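Local coordinates for protein glucanase (Clostridium thermocellum, PDB 5GXX) that probably hydrolyses internal beta-1,4-glucosidic bonds of cellulose, as a family 9 endoglucanase of the cellulosome, at residues W70-Y75 with G83-L88; F331-I336 with C423-E428. The protein carries 1 engineered substitution. One frame throughout, in Å; residues are numbered along the deposited sequence.

Interaction 1 of 2, residues W70-Y75 with G83-L88; sequences WALYEY and GQRLHL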
ATOM      1  N   TRP A  70      -4.193 -19.309  50.807  1.00 13.47           N
ATOM      2  CA  TRP A  70      -3.256 -19.554  51.901  1.00 13.79           C
ATOM      3  C   TRP A  70      -3.167 -18.296  52.761  1.00 13.76           C
ATOM      4  O   TRP A  70      -3.125 -18.408  53.989  1.00 14.60           O
ATOM      5  CB  TRP A  70      -1.893 -20.022  51.373  1.00 13.32           C
ATOM      6  CG  TRP A  70      -0.956 -20.595  52.408  1.00 14.08           C
ATOM      7  CD1 TRP A  70      -1.243 -20.860  53.711  1.00 12.50           C
ATOM      8  CD2 TRP A  70       0.412 -20.997  52.211  1.00 15.20           C
ATOM      9  NE1 TRP A  70      -0.138 -21.378  54.348  1.00 14.52           N
ATOM     10  CE2 TRP A  70       0.891 -21.475  53.446  1.00 17.67           C
ATOM     11  CE3 TRP A  70       1.292 -20.958  51.114  1.00 15.82           C
ATOM     12  CZ2 TRP A  70       2.203 -21.938  53.612  1.00 16.35           C
ATOM     13  CZ3 TRP A  70       2.582 -21.426  51.275  1.00 14.25           C
ATOM     14  CH2 TRP A  70       3.037 -21.886  52.520  1.00 16.65           C
ATOM     15  N   ALA A  71      -3.158 -17.118  52.130  1.00 14.60           N
ATOM     16  CA  ALA A  71      -3.137 -15.861  52.885  1.00 14.38           C
ATOM     17  C   ALA A  71      -4.316 -15.772  53.861  1.00 15.40           C
ATOM     18  O   ALA A  71      -4.147 -15.413  55.035  1.00 15.41           O
ATOM     19  CB  ALA A  71      -3.116 -14.682  51.937  1.00 13.22           C
ATOM     20  N   LEU A  72      -5.505 -16.114  53.371  1.00 16.05           N
ATOM     21  CA  LEU A  72      -6.702 -16.108  54.197  1.00 16.36           C
ATOM     22  C   LEU A  72      -6.628 -17.182  55.273  1.00 16.49           C
ATOM     23  O   LEU A  72      -7.063 -16.937  56.402  1.00 17.24           O
ATOM     24  CB  LEU A  72      -7.956 -16.289  53.331  1.00 15.96           C
ATOM     25  CG  LEU A  72      -8.402 -15.084  52.491  1.00 15.50           C
ATOM     26  CD1 LEU A  72      -9.442 -15.478  51.438  1.00 15.11           C
ATOM     27  CD2 LEU A  72      -8.933 -13.913  53.324  1.00 17.39           C
ATOM     28  N   TYR A  73      -6.086 -18.356  54.937  1.00 16.44           N
ATOM     29  CA  TYR A  73      -5.984 -19.480  55.867  1.00 17.24           C
ATOM     30  C   TYR A  73      -5.117 -19.139  57.074  1.00 18.66           C
ATOM     31  O   TYR A  73      -5.438 -19.513  58.198  1.00 19.86           O
ATOM     32  CB  TYR A  73      -5.465 -20.731  55.140  1.00 18.22           C
ATOM     33  CG  TYR A  73      -5.345 -21.979  55.983  1.00 17.56           C
ATOM     34  CD1 TYR A  73      -6.436 -22.838  56.171  1.00 18.89           C
ATOM     35  CD2 TYR A  73      -4.131 -22.335  56.556  1.00 18.13           C
ATOM     36  CE1 TYR A  73      -6.316 -23.994  56.939  1.00 19.11           C
ATOM     37  CE2 TYR A  73      -4.001 -23.487  57.314  1.00 16.85           C
ATOM     38  CZ  TYR A  73      -5.102 -24.312  57.509  1.00 17.62           C
ATOM     39  OH  TYR A  73      -4.938 -25.450  58.273  1.00 22.46           O
ATOM     40  N   GLU A  74      -4.042 -18.391  56.844  1.00 17.79           N
ATOM     41  CA  GLU A  74      -3.127 -18.032  57.933  1.00 18.75           C
ATOM     42  C   GLU A  74      -3.553 -16.791  58.696  1.00 19.39           C
ATOM     43  O   GLU A  74      -3.427 -16.743  59.922  1.00 18.52           O
ATOM     44  CB  GLU A  74      -1.724 -17.768  57.377  1.00 18.99           C
ATOM     45  CG  GLU A  74      -1.112 -18.983  56.697  1.00 20.16           C
ATOM     46  CD  GLU A  74      -0.862 -20.137  57.637  1.00 20.05           C
ATOM     47  OE1 GLU A  74      -0.804 -19.937  58.877  1.00 20.81           O
ATOM     48  OE2 GLU A  74      -0.692 -21.268  57.138  1.00 19.89           O
ATOM     49  N   TYR A  75      -4.025 -15.789  57.962  1.00 19.88           N
ATOM     50  CA  TYR A  75      -4.091 -14.432  58.486  1.00 21.00           C
ATOM     51  C   TYR A  75      -5.468 -13.787  58.297  1.00 22.58           C
ATOM     52  O   TYR A  75      -5.665 -12.628  58.660  1.00 23.86           O
ATOM     53  CB  TYR A  75      -2.904 -13.590  57.941  1.00 20.16           C
ATOM     54  CG  TYR A  75      -1.532 -14.190  58.270  1.00 21.03           C
ATOM     55  CD1 TYR A  75      -1.198 -14.537  59.578  1.00 22.63           C
ATOM     56  CD2 TYR A  75      -0.553 -14.391  57.280  1.00 23.13           C
ATOM     57  CE1 TYR A  75       0.032 -15.101  59.901  1.00 24.95           C
ATOM     58  CE2 TYR A  75       0.692 -14.964  57.597  1.00 22.18           C
ATOM     59  CZ  TYR A  75       0.977 -15.312  58.910  1.00 24.80           C
ATOM     60  OH  TYR A  75       2.188 -15.878  59.284  1.00 23.47           O
ATOM     61  N   GLY A  83      -9.650  -3.857  56.866  1.00 25.60           N
ATOM     62  CA  GLY A  83     -10.890  -3.793  56.095  1.00 23.18           C
ATOM     63  C   GLY A  83     -10.819  -4.525  54.766  1.00 20.99           C
ATOM     64  O   GLY A  83     -11.682  -4.358  53.905  1.00 22.45           O
ATOM     65  N   GLN A  84      -9.790  -5.343  54.590  1.00 18.98           N
ATOM     66  CA  GLN A  84      -9.570  -6.004  53.301  1.00 17.59           C
ATOM     67  C   GLN A  84     -10.028  -7.455  53.178  1.00 17.52           C
ATOM     68  O   GLN A  84      -9.980  -8.013  52.081  1.00 16.50           O
ATOM     69  CB  GLN A  84      -8.086  -5.896  52.918  1.00 16.56           C
ATOM     70  CG  GLN A  84      -7.636  -4.426  52.853  1.00 17.60           C
ATOM     71  CD  GLN A  84      -8.537  -3.585  51.974  1.00 17.88           C
ATOM     72  OE1 GLN A  84      -8.773  -3.932  50.818  1.00 17.67           O
ATOM     73  NE2 GLN A  84      -9.061  -2.482  52.516  1.00 19.16           N
ATOM     74  N   ARG A  85     -10.455  -8.083  54.275  1.00 17.19           N
ATOM     75  CA  ARG A  85     -10.862  -9.486  54.223  1.00 18.02           C
ATOM     76  C   ARG A  85     -11.925  -9.792  53.167  1.00 18.25           C
ATOM     77  O   ARG A  85     -11.756 -10.735  52.389  1.00 18.59           O
ATOM     78  CB  ARG A  85     -11.354  -9.995  55.575  1.00 18.35           C
ATOM     79  CG  ARG A  85     -11.564 -11.501  55.523  1.00 20.80           C
ATOM     80  CD  ARG A  85     -12.063 -12.042  56.852  1.00 23.99           C
ATOM     81  NE  ARG A  85     -12.098 -13.500  56.825  1.00 27.87           N
ATOM     82  CZ  ARG A  85     -12.030 -14.267  57.909  1.00 31.19           C
ATOM     83  NH1 ARG A  85     -11.932 -13.721  59.114  1.00 28.68           N
ATOM     84  NH2 ARG A  85     -12.051 -15.587  57.787  1.00 32.45           N
ATOM     85  N   LEU A  86     -13.003  -9.013  53.126  1.00 18.05           N
ATOM     86  CA  LEU A  86     -14.075  -9.298  52.184  1.00 19.00           C
ATOM     87  C   LEU A  86     -13.628  -9.051  50.744  1.00 18.25           C
ATOM     88  O   LEU A  86     -14.020  -9.794  49.840  1.00 18.81           O
ATOM     89  CB  LEU A  86     -15.349  -8.508  52.516  1.00 20.41           C
ATOM     90  CG  LEU A  86     -16.089  -8.947  53.791  1.00 26.61           C
ATOM     91  CD1 LEU A  86     -17.001  -7.841  54.337  1.00 30.93           C
ATOM     92  CD2 LEU A  86     -16.871 -10.252  53.575  1.00 30.05           C
ATOM     93  N   HIS A  87     -12.818  -8.018  50.528  1.00 16.75           N
ATOM     94  CA  HIS A  87     -12.205  -7.821  49.208  1.00 16.02           C
ATOM     95  C   HIS A  87     -11.392  -9.021  48.747  1.00 15.65           C
ATOM     96  O   HIS A  87     -11.515  -9.461  47.593  1.00 15.51           O
ATOM     97  CB  HIS A  87     -11.312  -6.579  49.151  1.00 15.73           C
ATOM     98  CG  HIS A  87     -12.068  -5.293  49.264  1.00 17.48           C
ATOM     99  ND1 HIS A  87     -13.048  -4.923  48.370  1.00 17.47           N
ATOM    100  CD2 HIS A  87     -12.009  -4.306  50.188  1.00 20.58           C
ATOM    101  CE1 HIS A  87     -13.557  -3.757  48.731  1.00 18.89           C
ATOM    102  NE2 HIS A  87     -12.934  -3.356  49.826  1.00 21.31           N
ATOM    103  N   LEU A  88     -10.541  -9.523  49.641  1.00 14.16           N
ATOM    104  CA  LEU A  88      -9.708 -10.677  49.326  1.00 13.79           C
ATOM    105  C   LEU A  88     -10.552 -11.928  49.061  1.00 14.17           C
ATOM    106  O   LEU A  88     -10.292 -12.660  48.105  1.00 14.82           O
ATOM    107  CB  LEU A  88      -8.667 -10.889  50.427  1.00 13.46           C
ATOM    108  CG  LEU A  88      -7.687 -12.045  50.213  1.00 13.21           C
ATOM    109  CD1 LEU A  88      -7.041 -12.023  48.823  1.00 15.76           C
ATOM    110  CD2 LEU A  88      -6.610 -12.051  51.293  1.00 14.25           C
TER

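Interaction 2 of 2, residues F331-I336 with C423-E428; sequences FAKSQI and CRLTAE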
ATOM      1  N   PHE A 331      14.359 -11.480  57.750  1.00 10.42           N
ATOM      2  CA  PHE A 331      14.467 -11.740  56.306  1.00 11.51           C
ATOM      3  C   PHE A 331      13.184 -11.360  55.568  1.00 11.16           C
ATOM      4  O   PHE A 331      13.219 -10.624  54.571  1.00 11.88           O
ATOM      5  CB  PHE A 331      14.819 -13.209  56.019  1.00 11.20           C
ATOM      6  CG  PHE A 331      14.477 -13.630  54.615  1.00  9.18           C
ATOM      7  CD1 PHE A 331      15.268 -13.223  53.546  1.00  9.56           C
ATOM      8  CD2 PHE A 331      13.338 -14.400  54.367  1.00  9.97           C
ATOM      9  CE1 PHE A 331      14.917 -13.562  52.249  1.00 11.09           C
ATOM     10  CE2 PHE A 331      12.979 -14.726  53.066  1.00 10.94           C
ATOM     11  CZ  PHE A 331      13.790 -14.337  52.007  1.00 11.64           C
ATOM     12  N   ALA A 332      12.055 -11.881  56.038  1.00 11.42           N
ATOM     13  CA  ALA A 332      10.786 -11.661  55.351  1.00 10.55           C
ATOM     14  C   ALA A 332      10.455 -10.164  55.280  1.00  9.95           C
ATOM     15  O   ALA A 332      10.153  -9.643  54.207  1.00  9.42           O
ATOM     16  CB  ALA A 332       9.691 -12.448  56.083  1.00 11.71           C
ATOM     17  N   LYS A 333      10.534  -9.474  56.418  1.00 10.61           N
ATOM     18  CA  LYS A 333      10.151  -8.061  56.437  1.00 10.61           C
ATOM     19  C   LYS A 333      11.112  -7.259  55.564  1.00 10.27           C
ATOM     20  O   LYS A 333      10.684  -6.312  54.899  1.00 11.70           O
ATOM     21  CB  LYS A 333      10.076  -7.505  57.873  1.00 11.48           C
ATOM     22  CG  LYS A 333       9.615  -6.046  57.939  1.00 13.63           C
ATOM     23  CD  LYS A 333       9.392  -5.596  59.382  1.00 14.03           C
ATOM     24  CE  LYS A 333       8.622  -4.282  59.417  1.00 12.79           C
ATOM     25  NZ  LYS A 333       9.513  -3.134  59.046  1.00 15.05           N
ATOM     26  N   SER A 334      12.381  -7.662  55.533  1.00 11.09           N
ATOM     27  CA  SER A 334      13.348  -6.933  54.725  1.00 12.14           C
ATOM     28  C   SER A 334      13.007  -7.004  53.240  1.00 11.43           C
ATOM     29  O   SER A 334      13.239  -6.056  52.491  1.00 12.35           O
ATOM     30  CB  SER A 334      14.783  -7.413  54.977  1.00 12.87           C
ATOM     31  OG  SER A 334      15.052  -8.633  54.322  1.00 15.73           O
ATOM     32  N   GLN A 335      12.461  -8.145  52.817  1.00 11.31           N
ATOM     33  CA  GLN A 335      12.130  -8.273  51.395  1.00 10.24           C
ATOM     34  C   GLN A 335      10.872  -7.501  51.015  1.00 10.23           C
ATOM     35  O   GLN A 335      10.822  -6.855  49.968  1.00 10.89           O
ATOM     36  CB  GLN A 335      11.973  -9.741  50.985  1.00  9.13           C
ATOM     37  CG  GLN A 335      13.234 -10.559  51.261  1.00  8.65           C
ATOM     38  CD  GLN A 335      14.470  -9.974  50.611  1.00 11.03           C
ATOM     39  OE1 GLN A 335      14.615 -10.008  49.388  1.00 11.35           O
ATOM     40  NE2 GLN A 335      15.373  -9.456  51.427  1.00 11.06           N
ATOM     41  N   ILE A 336       9.857  -7.554  51.869  1.00 11.10           N
ATOM     42  CA  ILE A 336       8.677  -6.749  51.613  1.00 10.46           C
ATOM     43  C   ILE A 336       9.026  -5.257  51.620  1.00 10.41           C
ATOM     44  O   ILE A 336       8.608  -4.508  50.740  1.00 11.31           O
ATOM     45  CB  ILE A 336       7.541  -7.067  52.626  1.00 11.82           C
ATOM     46  CG1 ILE A 336       7.135  -8.554  52.579  1.00 12.00           C
ATOM     47  CG2 ILE A 336       6.358  -6.103  52.408  1.00 11.59           C
ATOM     48  CD1 ILE A 336       6.791  -9.081  51.185  1.00 15.10           C
ATOM     49  N   CYS A 423      -0.602  -9.310  54.296  1.00 14.08           N
ATOM     50  CA  CYS A 423      -1.540  -9.724  55.349  1.00 15.00           C
ATOM     51  C   CYS A 423      -0.828  -9.885  56.694  1.00 15.20           C
ATOM     52  O   CYS A 423      -1.313  -9.378  57.707  1.00 15.22           O
ATOM     53  CB  CYS A 423      -2.239 -11.037  55.007  1.00 14.14           C
ATOM     54  SG  CYS A 423      -3.498 -10.893  53.737  1.00 14.20           S
ATOM     55  N   ARG A 424       0.309 -10.579  56.720  1.00 13.65           N
ATOM     56  CA  ARG A 424       1.063 -10.745  57.960  1.00 14.10           C
ATOM     57  C   ARG A 424       1.497  -9.402  58.547  1.00 14.43           C
ATOM     58  O   ARG A 424       1.391  -9.172  59.762  1.00 14.51           O
ATOM     59  CB  ARG A 424       2.290 -11.629  57.708  1.00 14.05           C
ATOM     60  CG  ARG A 424       3.197 -11.826  58.921  1.00 14.13           C
ATOM     61  CD  ARG A 424       2.422 -12.338  60.139  1.00 15.09           C
ATOM     62  NE  ARG A 424       3.362 -12.621  61.218  1.00 15.58           N
ATOM     63  CZ  ARG A 424       3.949 -11.676  61.956  1.00 16.40           C
ATOM     64  NH1 ARG A 424       3.681 -10.382  61.779  1.00 18.51           N
ATOM     65  NH2 ARG A 424       4.820 -12.030  62.895  1.00 19.93           N
ATOM     66  N   LEU A 425       1.983  -8.500  57.696  1.00 13.23           N
ATOM     67  CA  LEU A 425       2.518  -7.245  58.209  1.00 14.68           C
ATOM     68  C   LEU A 425       1.426  -6.292  58.684  1.00 15.86           C
ATOM     69  O   LEU A 425       1.593  -5.609  59.700  1.00 15.98           O
ATOM     70  CB  LEU A 425       3.456  -6.610  57.184  1.00 13.26           C
ATOM     71  CG  LEU A 425       4.820  -7.306  57.185  1.00 11.54           C
ATOM     72  CD1 LEU A 425       5.532  -7.109  55.848  1.00 12.08           C
ATOM     73  CD2 LEU A 425       5.694  -6.861  58.368  1.00 13.18           C
ATOM     74  N   THR A 426       0.298  -6.246  57.983  1.00 15.44           N
ATOM     75  CA  THR A 426      -0.778  -5.373  58.442  1.00 18.07           C
ATOM     76  C   THR A 426      -1.410  -5.949  59.704  1.00 18.98           C
ATOM     77  O   THR A 426      -1.806  -5.190  60.593  1.00 19.58           O
ATOM     78  CB  THR A 426      -1.822  -5.050  57.359  1.00 18.83           C
ATOM     79  OG1 THR A 426      -2.649  -3.968  57.808  1.00 22.12           O
ATOM     80  CG2 THR A 426      -2.700  -6.245  57.063  1.00 18.34           C
ATOM     81  N   ALA A 427      -1.460  -7.273  59.811  1.00 16.70           N
ATOM     82  CA  ALA A 427      -1.936  -7.893  61.043  1.00 18.64           C
ATOM     83  C   ALA A 427      -1.141  -7.375  62.231  1.00 19.14           C
ATOM     84  O   ALA A 427      -1.709  -7.045  63.282  1.00 20.16           O
ATOM     85  CB  ALA A 427      -1.812  -9.411  60.950  1.00 17.45           C
ATOM     86  N   GLU A 428       0.171  -7.274  62.076  1.00 18.99           N
ATOM     87  CA  GLU A 428       0.998  -6.819  63.190  1.00 19.22           C
ATOM     88  C   GLU A 428       0.964  -5.302  63.383  1.00 20.90           C
ATOM     89  O   GLU A 428       0.846  -4.812  64.516  1.00 21.33           O
ATOM     90  CB  GLU A 428       2.434  -7.280  62.970  1.00 18.20           C
ATOM     91  CG  GLU A 428       3.417  -6.721  63.995  1.00 16.84           C
ATOM     92  CD  GLU A 428       4.774  -7.389  63.940  1.00 19.98           C
ATOM     93  OE1 GLU A 428       5.058  -8.114  62.976  1.00 17.57           O
ATOM     94  OE2 GLU A 428       5.596  -7.170  64.850  1.00 22.32           O
TER

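Interaction 1 of 2, residues W70-Y75 with G83-L88
Leu-72 and Leu-88 meet tip to tip between helix 58-75 and helix 85-101. The backbones come nearest at Leu-72 CA and Arg-85 CA, 7.8 Å apart. Leu-72 can be followed outward. Its CB points toward the second segment. Its CG stands anti to the carbonyl carbon (chi1 -74°) and lies 3.7 Å from Leu-88 CD2. The branch CD1 reaches Leu-88 CG at 4.0 Å. The other branch, CD2, touches Leu-88 CD2 at 3.6 Å and also meets Arg-85 CG at 4.2 Å. Leu-88 answers with CG anti to its backbone N (chi1 -178°), which carries the isopropyl end across to Leu-72. Ala-71 CB adds a looser contact to Leu-88 CD2 at 4.4 Å.

Arg-85 gives only aliphatic carbon to this contact. Its chain is extended from CG to NE, and its charged end forms salt bridges with Glu-89, Glu-80 and Asp-77. Around the leucines, Val-158 of helix 142-158 touches Leu-72, and Val-419 and Cys-423 of helix 412-429 touch Leu-88.

No hydrogen bond or salt bridge joins the two segments. The contact is dispersive and hydrophobic: methyl groups are buried where two consecutive helices of the (alpha/alpha)6 barrel, the catalytic fold of family 9, pack together, while the guanidinium charge is met by acids outside the leucine cluster.

Interaction 2 of 2, residues F331-I336 with C423-E428
Two helical segments, 331-336 and 423-428, come nearest at Lys-333 CA and Leu-425 CA, 7.9 Å apart, and no backbone hydrogen bond passes between them. Leu-425 meets both Lys-333 and Ile-336. With chi1 at -78°, its isopropyl fork is turned toward helix 322-340, and its two methyls go to different partners. CD1 packs on Ile-336, 3.7 Å from CG2 and 3.8 Å from CB of that residue. The two side chains lie alongside each other, pointing opposite ways. CD2 lies against the aliphatic chain of Lys-333, which crosses it at a slant. Lys-333 CG, CD and CE each lie 4.0 Å from Leu-425 CD2, and the chain bends only at chi4. Its NZ forms a salt bridge with Asp-337 and a hydrogen bond with Ser-4.

No polar bond joins the two segments. Arg-424 NH1 bonds Glu-428 OE1 at 2.9 Å, nearly straight at 164°, but meets it from above the carboxylate plane. Arg-424 NE is also paired with Asp-317. Glu-428 OE1 bonds the hydroxyl of Tyr-329, one helix to the other just outside segment 331-336.

The contact is packing between helices 322-340 and 412-429 of the (alpha/alpha)6 barrel. Helix 301-318 borders it through Thr-306 on Ile-336 and Phe-313 on Arg-424. Helix 7-20 adds Tyr-7 against Leu-425.

From the N terminus, the chain passes along helix 58-75, through a short connection and into helix 85-101. Interaction 1 closes this local hairpin of helices. Interaction 2 comes later and spans 86 residues, bringing helix 412-429 back against helix 322-340. The two contacts follow in series and neither nests nor crosses. Their centres lie about 15 Å apart, and they touch directly. Tyr-75 CZ packs on Arg-424 CD at 3.5 Å, and Leu-88 CD2 reaches Cys-423 SG at 4.1 Å. Helix 412-429 therefore links them, tying the early helices of the family 9 catalytic module to its late ones.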